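Local coordinates for protein tryptophan decarboxylase 1 (Oryza sativa subsp. japonica, PDB 6KHO) that uses pyridoxal 5'-phosphate to decarboxylate L-tryptophan to tryptamine and 5-hydroxy-L-tryptophan to serotonin, working as a homodimer, at residues S97-N108 / R485-Q493; S176-R187 / T216-F226. All blocks are in the same frame, centred on the assembly; numbering follows the deposited sequence.

Contact 1 (S97-N108 / R485-Q493); sequences SPNFFAFFPSTN and RFAVGSSLQ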
loop_
_atom_site.group_PDB
_atom_site.type_symbol
_atom_site.label_atom_id
_atom_site.label_comp_id
_atom_site.label_asym_id
_atom_site.label_seq_id
_atom_site.Cartn_x
_atom_site.Cartn_y
_atom_site.Cartn_z
ATOM N N SER A 97 8.159 -2.653 -22.001
ATOM C CA SER A 97 8.605 -3.009 -23.339
ATOM C C SER A 97 7.523 -3.796 -24.073
ATOM O O SER A 97 6.863 -4.647 -23.474
ATOM C CB SER A 97 9.888 -3.835 -23.284
ATOM O OG SER A 97 10.245 -4.258 -24.593
ATOM N N PRO A 98 7.332 -3.563 -25.375
ATOM C CA PRO A 98 6.437 -4.441 -26.147
ATOM C C PRO A 98 6.931 -5.875 -26.234
ATOM O O PRO A 98 6.165 -6.747 -26.652
ATOM C CB PRO A 98 6.399 -3.785 -27.536
ATOM C CG PRO A 98 7.643 -3.008 -27.616
ATOM C CD PRO A 98 7.952 -2.527 -26.221
ATOM N N ASN A 99 8.172 -6.147 -25.838
ATOM C CA ASN A 99 8.743 -7.486 -25.859
ATOM C C ASN A 99 8.823 -8.115 -24.471
ATOM O O ASN A 99 9.491 -9.138 -24.300
ATOM C CB ASN A 99 10.134 -7.443 -26.515
ATOM C CG ASN A 99 10.076 -6.992 -27.963
ATOM O OD1 ASN A 99 9.115 -7.308 -28.678
ATOM N ND2 ASN A 99 11.089 -6.229 -28.403
ATOM N N PHE A 100 8.184 -7.508 -23.472
ATOM C CA PHE A 100 8.045 -8.119 -22.155
ATOM C C PHE A 100 6.890 -9.114 -22.217
ATOM O O PHE A 100 5.747 -8.719 -22.463
ATOM C CB PHE A 100 7.795 -7.029 -21.107
ATOM C CG PHE A 100 7.698 -7.532 -19.700
ATOM C CD1 PHE A 100 6.511 -8.068 -19.217
ATOM C CD2 PHE A 100 8.782 -7.435 -18.845
ATOM C CE1 PHE A 100 6.412 -8.520 -17.904
ATOM C CE2 PHE A 100 8.693 -7.868 -17.533
ATOM C CZ PHE A 100 7.500 -8.430 -17.064
ATOM N N PHE A 101 7.188 -10.406 -22.029
ATOM C CA PHE A 101 6.194 -11.472 -22.171
ATOM C C PHE A 101 6.003 -12.288 -20.895
ATOM O O PHE A 101 5.403 -13.365 -20.953
ATOM C CB PHE A 101 6.575 -12.430 -23.312
ATOM C CG PHE A 101 6.809 -11.756 -24.640
ATOM C CD1 PHE A 101 5.771 -11.133 -25.317
ATOM C CD2 PHE A 101 8.062 -11.771 -25.223
ATOM C CE1 PHE A 101 5.986 -10.521 -26.544
ATOM C CE2 PHE A 101 8.279 -11.163 -26.456
ATOM C CZ PHE A 101 7.239 -10.545 -27.115
ATOM N N ALA A 102 6.502 -11.818 -19.756
ATOM C CA ALA A 102 6.548 -12.588 -18.524
ATOM C C ALA A 102 5.389 -12.239 -17.581
ATOM O O ALA A 102 4.734 -11.199 -17.710
ATOM C CB ALA A 102 7.887 -12.357 -17.822
ATOM N N PHE A 103 5.146 -13.140 -16.623
ATOM C CA PHE A 103 4.188 -12.942 -15.521
ATOM C C PHE A 103 2.836 -12.546 -16.116
ATOM O O PHE A 103 2.312 -13.278 -16.967
ATOM C CB PHE A 103 4.812 -11.956 -14.540
ATOM C CG PHE A 103 6.236 -12.303 -14.178
ATOM C CD1 PHE A 103 6.529 -13.521 -13.583
ATOM C CD2 PHE A 103 7.280 -11.436 -14.462
ATOM C CE1 PHE A 103 7.836 -13.864 -13.268
ATOM C CE2 PHE A 103 8.593 -11.770 -14.145
ATOM C CZ PHE A 103 8.868 -12.984 -13.547
ATOM N N PHE A 104 2.228 -11.440 -15.689
ATOM C CA PHE A 104 1.173 -10.794 -16.456
ATOM C C PHE A 104 1.576 -9.341 -16.690
ATOM O O PHE A 104 2.249 -8.749 -15.848
ATOM C CB PHE A 104 -0.187 -10.845 -15.746
ATOM C CG PHE A 104 -0.718 -12.239 -15.549
ATOM C CD1 PHE A 104 -1.035 -13.042 -16.641
ATOM C CD2 PHE A 104 -0.894 -12.747 -14.274
ATOM C CE1 PHE A 104 -1.531 -14.321 -16.453
ATOM C CE2 PHE A 104 -1.387 -14.038 -14.082
ATOM C CZ PHE A 104 -1.693 -14.822 -15.175
ATOM N N PRO A 105 1.227 -8.755 -17.830
ATOM C CA PRO A 105 1.649 -7.374 -18.091
ATOM C C PRO A 105 1.048 -6.411 -17.077
ATOM O O PRO A 105 -0.019 -6.653 -16.509
ATOM C CB PRO A 105 1.130 -7.103 -19.508
ATOM C CG PRO A 105 0.090 -8.099 -19.739
ATOM C CD PRO A 105 0.473 -9.323 -18.956
ATOM N N SER A 106 1.770 -5.323 -16.818
ATOM C CA SER A 106 1.247 -4.229 -16.003
ATOM C C SER A 106 0.717 -3.190 -16.986
ATOM O O SER A 106 1.422 -2.249 -17.351
ATOM C CB SER A 106 2.322 -3.671 -15.076
ATOM O OG SER A 106 3.500 -3.316 -15.793
ATOM N N THR A 107 -0.528 -3.376 -17.442
ATOM C CA THR A 107 -1.049 -2.510 -18.492
ATOM C C THR A 107 -1.305 -1.114 -17.930
ATOM O O THR A 107 -1.586 -0.940 -16.742
ATOM C CB THR A 107 -2.322 -3.094 -19.130
ATOM O OG1 THR A 107 -3.419 -3.133 -18.193
ATOM C CG2 THR A 107 -2.055 -4.512 -19.657
ATOM N N ASN A 108 -1.144 -0.108 -18.785
ATOM C CA ASN A 108 -1.109 1.274 -18.331
ATOM C C ASN A 108 -1.797 2.160 -19.366
ATOM O O ASN A 108 -2.111 1.727 -20.481
ATOM C CB ASN A 108 0.349 1.717 -18.084
ATOM C CG ASN A 108 0.484 2.711 -16.947
ATOM O OD1 ASN A 108 -0.509 3.224 -16.421
ATOM N ND2 ASN A 108 1.731 2.994 -16.562
ATOM N N ARG A 485 5.759 -19.759 -20.392
ATOM C CA ARG A 485 4.607 -18.869 -20.462
ATOM C C ARG A 485 4.846 -17.762 -21.487
ATOM O O ARG A 485 5.943 -17.199 -21.570
ATOM C CB ARG A 485 4.320 -18.249 -19.092
ATOM C CG ARG A 485 3.922 -19.245 -18.021
ATOM C CD ARG A 485 3.855 -18.577 -16.651
ATOM N NE ARG A 485 2.583 -17.890 -16.419
ATOM C CZ ARG A 485 2.374 -16.597 -16.660
ATOM N NH1 ARG A 485 3.345 -15.834 -17.166
ATOM N NH2 ARG A 485 1.185 -16.060 -16.405
ATOM N N PHE A 486 3.806 -17.454 -22.262
ATOM C CA PHE A 486 3.785 -16.317 -23.182
ATOM C C PHE A 486 2.560 -15.467 -22.837
ATOM O O PHE A 486 1.440 -15.776 -23.261
ATOM C CB PHE A 486 3.754 -16.779 -24.642
ATOM C CG PHE A 486 4.159 -15.710 -25.623
ATOM C CD1 PHE A 486 5.500 -15.415 -25.838
ATOM C CD2 PHE A 486 3.198 -14.994 -26.325
ATOM C CE1 PHE A 486 5.875 -14.435 -26.741
ATOM C CE2 PHE A 486 3.563 -14.004 -27.228
ATOM C CZ PHE A 486 4.902 -13.722 -27.438
ATOM N N ALA A 487 2.773 -14.402 -22.060
ATOM C CA ALA A 487 1.694 -13.564 -21.545
ATOM C C ALA A 487 1.616 -12.295 -22.388
ATOM O O ALA A 487 2.470 -11.408 -22.271
ATOM C CB ALA A 487 1.923 -13.245 -20.069
ATOM N N VAL A 488 0.591 -12.224 -23.227
ATOM C CA VAL A 488 0.391 -11.137 -24.178
ATOM C C VAL A 488 -0.269 -9.961 -23.468
ATOM O O VAL A 488 -1.081 -10.154 -22.556
ATOM C CB VAL A 488 -0.472 -11.639 -25.355
ATOM C CG1 VAL A 488 -1.109 -10.490 -26.113
ATOM C CG2 VAL A 488 0.347 -12.533 -26.295
ATOM N N GLY A 489 0.088 -8.732 -23.867
ATOM C CA GLY A 489 -0.711 -7.581 -23.488
ATOM C C GLY A 489 0.000 -6.349 -22.960
ATOM O O GLY A 489 -0.664 -5.369 -22.598
ATOM N N SER A 490 1.329 -6.374 -22.878
ATOM C CA SER A 490 2.070 -5.149 -22.591
ATOM C C SER A 490 1.510 -3.999 -23.426
ATOM O O SER A 490 1.232 -4.163 -24.615
ATOM C CB SER A 490 3.555 -5.355 -22.882
ATOM O OG SER A 490 4.285 -4.174 -22.620
ATOM N N SER A 491 1.283 -2.846 -22.782
ATOM C CA SER A 491 0.456 -1.815 -23.410
ATOM C C SER A 491 1.041 -1.324 -24.741
ATOM O O SER A 491 0.292 -0.996 -25.670
ATOM C CB SER A 491 0.254 -0.647 -22.445
ATOM O OG SER A 491 -0.565 -1.063 -21.354
ATOM N N LEU A 492 2.373 -1.252 -24.855
ATOM C CA LEU A 492 2.985 -0.812 -26.109
ATOM C C LEU A 492 3.011 -1.900 -27.181
ATOM O O LEU A 492 3.379 -1.619 -28.329
ATOM C CB LEU A 492 4.409 -0.312 -25.844
ATOM C CG LEU A 492 4.445 1.026 -25.101
ATOM C CD1 LEU A 492 5.865 1.450 -24.733
ATOM C CD2 LEU A 492 3.754 2.078 -25.956
ATOM N N GLN A 493 2.604 -3.118 -26.845
ATOM C CA GLN A 493 2.791 -4.270 -27.718
ATOM C C GLN A 493 1.697 -4.341 -28.780
ATOM O O GLN A 493 0.507 -4.211 -28.471
ATOM C CB GLN A 493 2.812 -5.533 -26.857
ATOM C CG GLN A 493 2.612 -6.846 -27.561
ATOM C CD GLN A 493 2.539 -7.967 -26.561
ATOM O OE1 GLN A 493 1.495 -8.594 -26.390
ATOM N NE2 GLN A 493 3.643 -8.204 -25.859
HETATM O O HOH W 1 3.108 -8.828 -22.997
HETATM O O HOH W 2 6.927 -15.691 -19.856
HETATM O O HOH W 3 3.458 -10.105 -19.761
HETATM O O HOH W 4 6.305 -15.891 -17.009
HETATM O O HOH W 5 2.266 -2.710 -19.946
#
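Arg485 and Phe103 make the charged part of this contact: both terminal nitrogens of the guanidinium converge end-on on Phe103 O. NH1 lies 2.8 Å from Phe103 O, in the carbonyl plane on a lone pair, while NH2 comes from above that plane. A bend at chi3 (83°) brings the guanidinium round to this carbonyl. NH2 also stands over a face of the Phe104 ring, 3.2 Å from Phe104 CE1, in a cation-pi contact with guanidinium and ring planes nearly perpendicular. Thr273 O and Ser274 O also accept from NH2 and NE and give the guanidinium further partners.

Aromatic packing joins Phe101 and Phe486 in an offset stack, centroids 4.4 Å apart and planes 24° from parallel.

The remaining polar links use backbone atoms. Ala487 N donates to Phe101 O (3.0 Å), tying the loop to the last residue of strand 481-487. Gln493 NE2 gives a nearly straight bond to Pro98 O (3.0 Å), its OE1 taking Gly489 N. Ser490 OG donates to Ser97 O, on the face opposite Phe100 N, and Ser491 OG accepts from Asn108 N (2.8 Å). A water bridges Phe100 O and Ser490 N.

Phe104 belongs to the cofactor pocket and binds serotonin; these bonds and the guanidinium over its ring probably help to hold the loop that presents it.

Contact 2 (S176-R187 / T216-F226); sequences SEAMLVTLVAAR and TFFKACRLAGF. With PLP (pyridoxal-5'-phosphate), chain C.
Helices 176-187 and 216-223 pack face to face in the large cofactor-binding domain, their axes 8.9 Å apart and crossing at -43°, with a phosphate-binding serine at one end and an arginine at the other. One knob into hole marks the middle: the methyl of Ala220 sits among Ser176, Met179, Leu180 and Leu183, and its CB is 3.7 Å from Leu183 CD1. The small side chain is consistent with the close backbones, Leu180 CA and Ala220 CA being 5.2 Å apart.

Leu183 works with both branches. CD1 reaches Ala220 and Cys221, whereas CD2 meets Phe226 CE1 at 3.8 Å. Leu180 CD1 turns to Leu223 and Ala224. With CG anti to the carbonyl carbon (chi1 -75°) and the chain extended beyond it, Met179 lays its sulfur at the edge of the Phe217 ring, a Met-aromatic contact; SD is 3.7 Å from Phe217 CB.

At the far end the Arg187 chain, bent at chi3, passes Phe226, with Arg187 CB 3.7 Å from Phe226 CZ. Arg187 NH1 donates to Ala224 O at 2.7 Å, the oxygen lying in the guanidinium plane. Ala224 precedes Gly225, whose positive phi closes the helix in a Schellman motif. At the other end Ser176 N donates to PLP O2P (2.8 Å), joined at the cofactor by Thr175 N and Gly381 N of the second subunit.

Strand 205-210 lies under Phe217, Cys221 and Phe226, and strand 294-298 under Met179, so the pair rests on the mixed sheet. Strand 231-234 adjoins Cys221, and the second subunit packs against the pair as well: there Leu180 meets its own counterpart and Arg187 bonds to the Arg222 and Leu223 carbonyls of that subunit.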
loop_
_atom_site.group_PDB
_atom_site.type_symbol
_atom_site.label_atom_id
_atom_site.label_comp_id
_atom_site.label_asym_id
_atom_site.label_seq_id
_atom_site.Cartn_x
_atom_site.Cartn_y
_atom_site.Cartn_z
ATOM N N SER A 176 -2.907 -9.588 -1.851
ATOM C CA SER A 176 -2.559 -10.140 -0.545
ATOM C C SER A 176 -3.333 -9.456 0.579
ATOM O O SER A 176 -3.830 -10.134 1.484
ATOM C CB SER A 176 -1.055 -10.028 -0.293
ATOM O OG SER A 176 -0.324 -10.705 -1.301
ATOM N N GLU A 177 -3.432 -8.117 0.550
ATOM C CA GLU A 177 -4.206 -7.428 1.580
ATOM C C GLU A 177 -5.685 -7.793 1.502
ATOM O O GLU A 177 -6.356 -7.905 2.533
ATOM C CB GLU A 177 -4.039 -5.904 1.482
ATOM C CG GLU A 177 -4.636 -5.189 2.730
ATOM C CD GLU A 177 -4.376 -3.696 2.754
ATOM O OE1 GLU A 177 -3.697 -3.196 1.827
ATOM O OE2 GLU A 177 -4.850 -3.025 3.704
ATOM N N ALA A 178 -6.220 -7.946 0.289
ATOM C CA ALA A 178 -7.609 -8.356 0.150
ATOM C C ALA A 178 -7.824 -9.756 0.722
ATOM O O ALA A 178 -8.843 -10.025 1.376
ATOM C CB ALA A 178 -8.019 -8.291 -1.324
ATOM N N MET A 179 -6.863 -10.652 0.500
ATOM C CA MET A 179 -6.941 -11.970 1.108
ATOM C C MET A 179 -6.830 -11.871 2.617
ATOM O O MET A 179 -7.573 -12.539 3.345
ATOM C CB MET A 179 -5.836 -12.869 0.557
ATOM C CG MET A 179 -6.109 -13.361 -0.838
ATOM S SD MET A 179 -4.628 -14.070 -1.576
ATOM C CE MET A 179 -5.306 -14.695 -3.114
ATOM N N LEU A 180 -5.911 -11.043 3.105
ATOM C CA LEU A 180 -5.658 -10.984 4.544
ATOM C C LEU A 180 -6.885 -10.474 5.299
ATOM O O LEU A 180 -7.261 -11.026 6.340
ATOM C CB LEU A 180 -4.450 -10.096 4.830
ATOM C CG LEU A 180 -4.147 -9.758 6.296
ATOM C CD1 LEU A 180 -3.977 -11.033 7.141
ATOM C CD2 LEU A 180 -2.899 -8.913 6.404
ATOM N N VAL A 181 -7.517 -9.413 4.796
ATOM C CA VAL A 181 -8.610 -8.843 5.575
ATOM C C VAL A 181 -9.830 -9.767 5.541
ATOM O O VAL A 181 -10.559 -9.869 6.533
ATOM C CB VAL A 181 -8.939 -7.406 5.110
ATOM C CG1 VAL A 181 -7.713 -6.483 5.256
ATOM C CG2 VAL A 181 -9.482 -7.362 3.675
ATOM N N THR A 182 -10.073 -10.465 4.430
ATOM C CA THR A 182 -11.201 -11.395 4.426
ATOM C C THR A 182 -10.896 -12.650 5.236
ATOM O O THR A 182 -11.805 -13.221 5.850
ATOM C CB THR A 182 -11.617 -11.780 3.001
ATOM O OG1 THR A 182 -10.508 -12.349 2.281
ATOM C CG2 THR A 182 -12.165 -10.562 2.258
ATOM N N LEU A 183 -9.637 -13.103 5.241
ATOM C CA LEU A 183 -9.256 -14.200 6.128
ATOM C C LEU A 183 -9.460 -13.819 7.586
ATOM O O LEU A 183 -9.875 -14.655 8.399
ATOM C CB LEU A 183 -7.797 -14.600 5.906
ATOM C CG LEU A 183 -7.499 -15.518 4.733
ATOM C CD1 LEU A 183 -6.031 -15.360 4.334
ATOM C CD2 LEU A 183 -7.807 -16.958 5.145
ATOM N N VAL A 184 -9.155 -12.571 7.941
ATOM C CA VAL A 184 -9.317 -12.146 9.324
ATOM C C VAL A 184 -10.795 -12.108 9.693
ATOM O O VAL A 184 -11.187 -12.556 10.775
ATOM C CB VAL A 184 -8.629 -10.792 9.556
ATOM C CG1 VAL A 184 -9.147 -10.145 10.841
ATOM C CG2 VAL A 184 -7.115 -10.998 9.647
ATOM N N ALA A 185 -11.642 -11.620 8.788
ATOM C CA ALA A 185 -13.078 -11.617 9.068
ATOM C C ALA A 185 -13.610 -13.042 9.228
ATOM O O ALA A 185 -14.365 -13.335 10.165
ATOM C CB ALA A 185 -13.822 -10.868 7.963
ATOM N N ALA A 186 -13.211 -13.949 8.333
ATOM C CA ALA A 186 -13.667 -15.335 8.435
ATOM C C ALA A 186 -13.148 -15.986 9.708
ATOM O O ALA A 186 -13.892 -16.686 10.408
ATOM C CB ALA A 186 -13.229 -16.134 7.206
ATOM N N ARG A 187 -11.865 -15.760 10.020
ATOM C CA ARG A 187 -11.268 -16.267 11.251
ATOM C C ARG A 187 -12.048 -15.820 12.481
ATOM O O ARG A 187 -12.391 -16.635 13.351
ATOM C CB ARG A 187 -9.814 -15.801 11.350
ATOM C CG ARG A 187 -9.065 -16.293 12.605
ATOM C CD ARG A 187 -7.796 -15.462 12.872
ATOM N NE ARG A 187 -8.123 -14.120 13.364
ATOM C CZ ARG A 187 -7.257 -13.113 13.477
ATOM N NH1 ARG A 187 -5.979 -13.270 13.124
ATOM N NH2 ARG A 187 -7.675 -11.939 13.936
ATOM N N THR A 216 0.875 -16.175 -2.450
ATOM C CA THR A 216 0.558 -15.129 -1.488
ATOM C C THR A 216 -0.670 -15.443 -0.636
ATOM O O THR A 216 -0.797 -14.887 0.461
ATOM C CB THR A 216 0.376 -13.795 -2.215
ATOM O OG1 THR A 216 0.585 -12.723 -1.288
ATOM C CG2 THR A 216 -1.012 -13.675 -2.857
ATOM N N PHE A 217 -1.577 -16.309 -1.102
ATOM C CA PHE A 217 -2.704 -16.717 -0.258
ATOM C C PHE A 217 -2.221 -17.469 0.968
ATOM O O PHE A 217 -2.652 -17.197 2.097
ATOM C CB PHE A 217 -3.681 -17.599 -1.029
ATOM C CG PHE A 217 -4.731 -18.233 -0.147
ATOM C CD1 PHE A 217 -5.701 -17.447 0.466
ATOM C CD2 PHE A 217 -4.738 -19.590 0.086
ATOM C CE1 PHE A 217 -6.662 -18.011 1.291
ATOM C CE2 PHE A 217 -5.711 -20.174 0.922
ATOM C CZ PHE A 217 -6.673 -19.379 1.518
ATOM N N PHE A 218 -1.342 -18.449 0.759
ATOM C CA PHE A 218 -0.853 -19.237 1.878
ATOM C C PHE A 218 -0.068 -18.378 2.850
ATOM O O PHE A 218 -0.134 -18.598 4.067
ATOM C CB PHE A 218 -0.030 -20.410 1.344
ATOM C CG PHE A 218 -0.795 -21.261 0.358
ATOM C CD1 PHE A 218 -1.762 -22.147 0.801
ATOM C CD2 PHE A 218 -0.590 -21.130 -1.003
ATOM C CE1 PHE A 218 -2.499 -22.918 -0.098
ATOM C CE2 PHE A 218 -1.316 -21.896 -1.904
ATOM C CZ PHE A 218 -2.269 -22.792 -1.449
ATOM N N LYS A 219 0.637 -17.365 2.341
ATOM C CA LYS A 219 1.348 -16.449 3.223
ATOM C C LYS A 219 0.379 -15.608 4.053
ATOM O O LYS A 219 0.607 -15.393 5.248
ATOM C CB LYS A 219 2.279 -15.558 2.399
ATOM C CG LYS A 219 2.958 -14.463 3.200
ATOM C CD LYS A 219 3.965 -13.691 2.348
ATOM C CE LYS A 219 4.288 -12.350 2.983
ATOM N NZ LYS A 219 4.997 -11.465 2.031
ATOM N N ALA A 220 -0.707 -15.126 3.437
ATOM C CA ALA A 220 -1.718 -14.377 4.181
ATOM C C ALA A 220 -2.342 -15.234 5.283
ATOM O O ALA A 220 -2.611 -14.746 6.391
ATOM C CB ALA A 220 -2.787 -13.859 3.214
ATOM N N CYS A 221 -2.580 -16.514 4.995
ATOM C CA CYS A 221 -3.053 -17.440 6.024
ATOM C C CYS A 221 -2.112 -17.457 7.223
ATOM O O CYS A 221 -2.544 -17.296 8.373
ATOM C CB CYS A 221 -3.199 -18.842 5.435
ATOM S SG CYS A 221 -4.525 -18.986 4.247
ATOM N N ARG A 222 -0.808 -17.607 6.966
ATOM C CA ARG A 222 0.169 -17.607 8.051
ATOM C C ARG A 222 0.187 -16.272 8.787
ATOM O O ARG A 222 0.286 -16.240 10.021
ATOM C CB ARG A 222 1.554 -17.965 7.502
ATOM C CG ARG A 222 1.574 -19.370 6.839
ATOM C CD ARG A 222 2.972 -19.853 6.392
ATOM N NE ARG A 222 3.842 -18.763 5.950
ATOM C CZ ARG A 222 4.194 -18.523 4.685
ATOM N NH1 ARG A 222 3.756 -19.304 3.703
ATOM N NH2 ARG A 222 4.993 -17.495 4.404
ATOM N N LEU A 223 0.077 -15.159 8.050
ATOM C CA LEU A 223 0.022 -13.845 8.688
ATOM C C LEU A 223 -1.122 -13.766 9.692
ATOM O O LEU A 223 -0.952 -13.278 10.820
ATOM C CB LEU A 223 -0.144 -12.754 7.628
ATOM C CG LEU A 223 1.075 -12.328 6.792
ATOM C CD1 LEU A 223 0.681 -11.242 5.797
ATOM C CD2 LEU A 223 2.215 -11.841 7.677
ATOM N N ALA A 224 -2.313 -14.201 9.278
ATOM C CA ALA A 224 -3.503 -14.146 10.120
ATOM C C ALA A 224 -3.489 -15.175 11.249
ATOM O O ALA A 224 -4.412 -15.178 12.074
ATOM C CB ALA A 224 -4.756 -14.339 9.260
ATOM N N GLY A 225 -2.480 -16.039 11.316
ATOM C CA GLY A 225 -2.317 -16.930 12.450
ATOM C C GLY A 225 -2.890 -18.320 12.296
ATOM O O GLY A 225 -2.995 -19.039 13.301
ATOM N N PHE A 226 -3.266 -18.728 11.088
ATOM C CA PHE A 226 -3.729 -20.092 10.890
ATOM C C PHE A 226 -2.559 -21.060 11.023
ATOM O O PHE A 226 -1.433 -20.750 10.625
ATOM C CB PHE A 226 -4.367 -20.254 9.516
ATOM C CG PHE A 226 -5.719 -19.600 9.390
ATOM C CD1 PHE A 226 -5.827 -18.281 8.973
ATOM C CD2 PHE A 226 -6.868 -20.297 9.712
ATOM C CE1 PHE A 226 -7.064 -17.675 8.849
ATOM C CE2 PHE A 226 -8.110 -19.699 9.602
ATOM C CZ PHE A 226 -8.213 -18.389 9.164
HETATM N N1 PLP C . -3.329 -13.723 -7.512
HETATM C C2 PLP C . -3.362 -13.823 -8.888
HETATM C C2A PLP C . -4.277 -14.784 -9.582
HETATM C C3 PLP C . -2.530 -13.022 -9.655
HETATM O O3 PLP C . -2.568 -13.122 -11.020
HETATM C C4 PLP C . -1.676 -12.112 -9.045
HETATM C C4A PLP C . -1.069 -11.000 -9.851
HETATM C C5 PLP C . -1.641 -12.013 -7.661
HETATM C C6 PLP C . -2.471 -12.827 -6.895
HETATM C C5A PLP C . -0.678 -11.017 -7.049
HETATM O O4P PLP C . -0.912 -10.772 -5.682
HETATM P P PLP C . -0.433 -9.382 -4.989
HETATM O O1P PLP C . 1.003 -9.087 -5.328
HETATM O O2P PLP C . -0.634 -9.544 -3.503
HETATM O O3P PLP C . -1.252 -8.205 -5.489
#

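In the fold
Both contacts are buried, both touch the second subunit, and each brings one residue to the cofactor pocket, yet they share no helix or strand. Contact 2 is nested in the chain loop that contact 1 closes; their centres are 29 Å apart, on opposite sides of the chain's centre, with about 11 Å between nearest atoms. Contact 1 ties an irregular loop to the end of a strand in the small antiparallel sheet, and accordingly relies on hydrogen bonds to backbone atoms, bridging waters and aromatic groups. Contact 2 joins two helices beside the large mixed sheet; with their backbone bonds made internally, apolar interlocking dominates and a single hydrogen bond crosses.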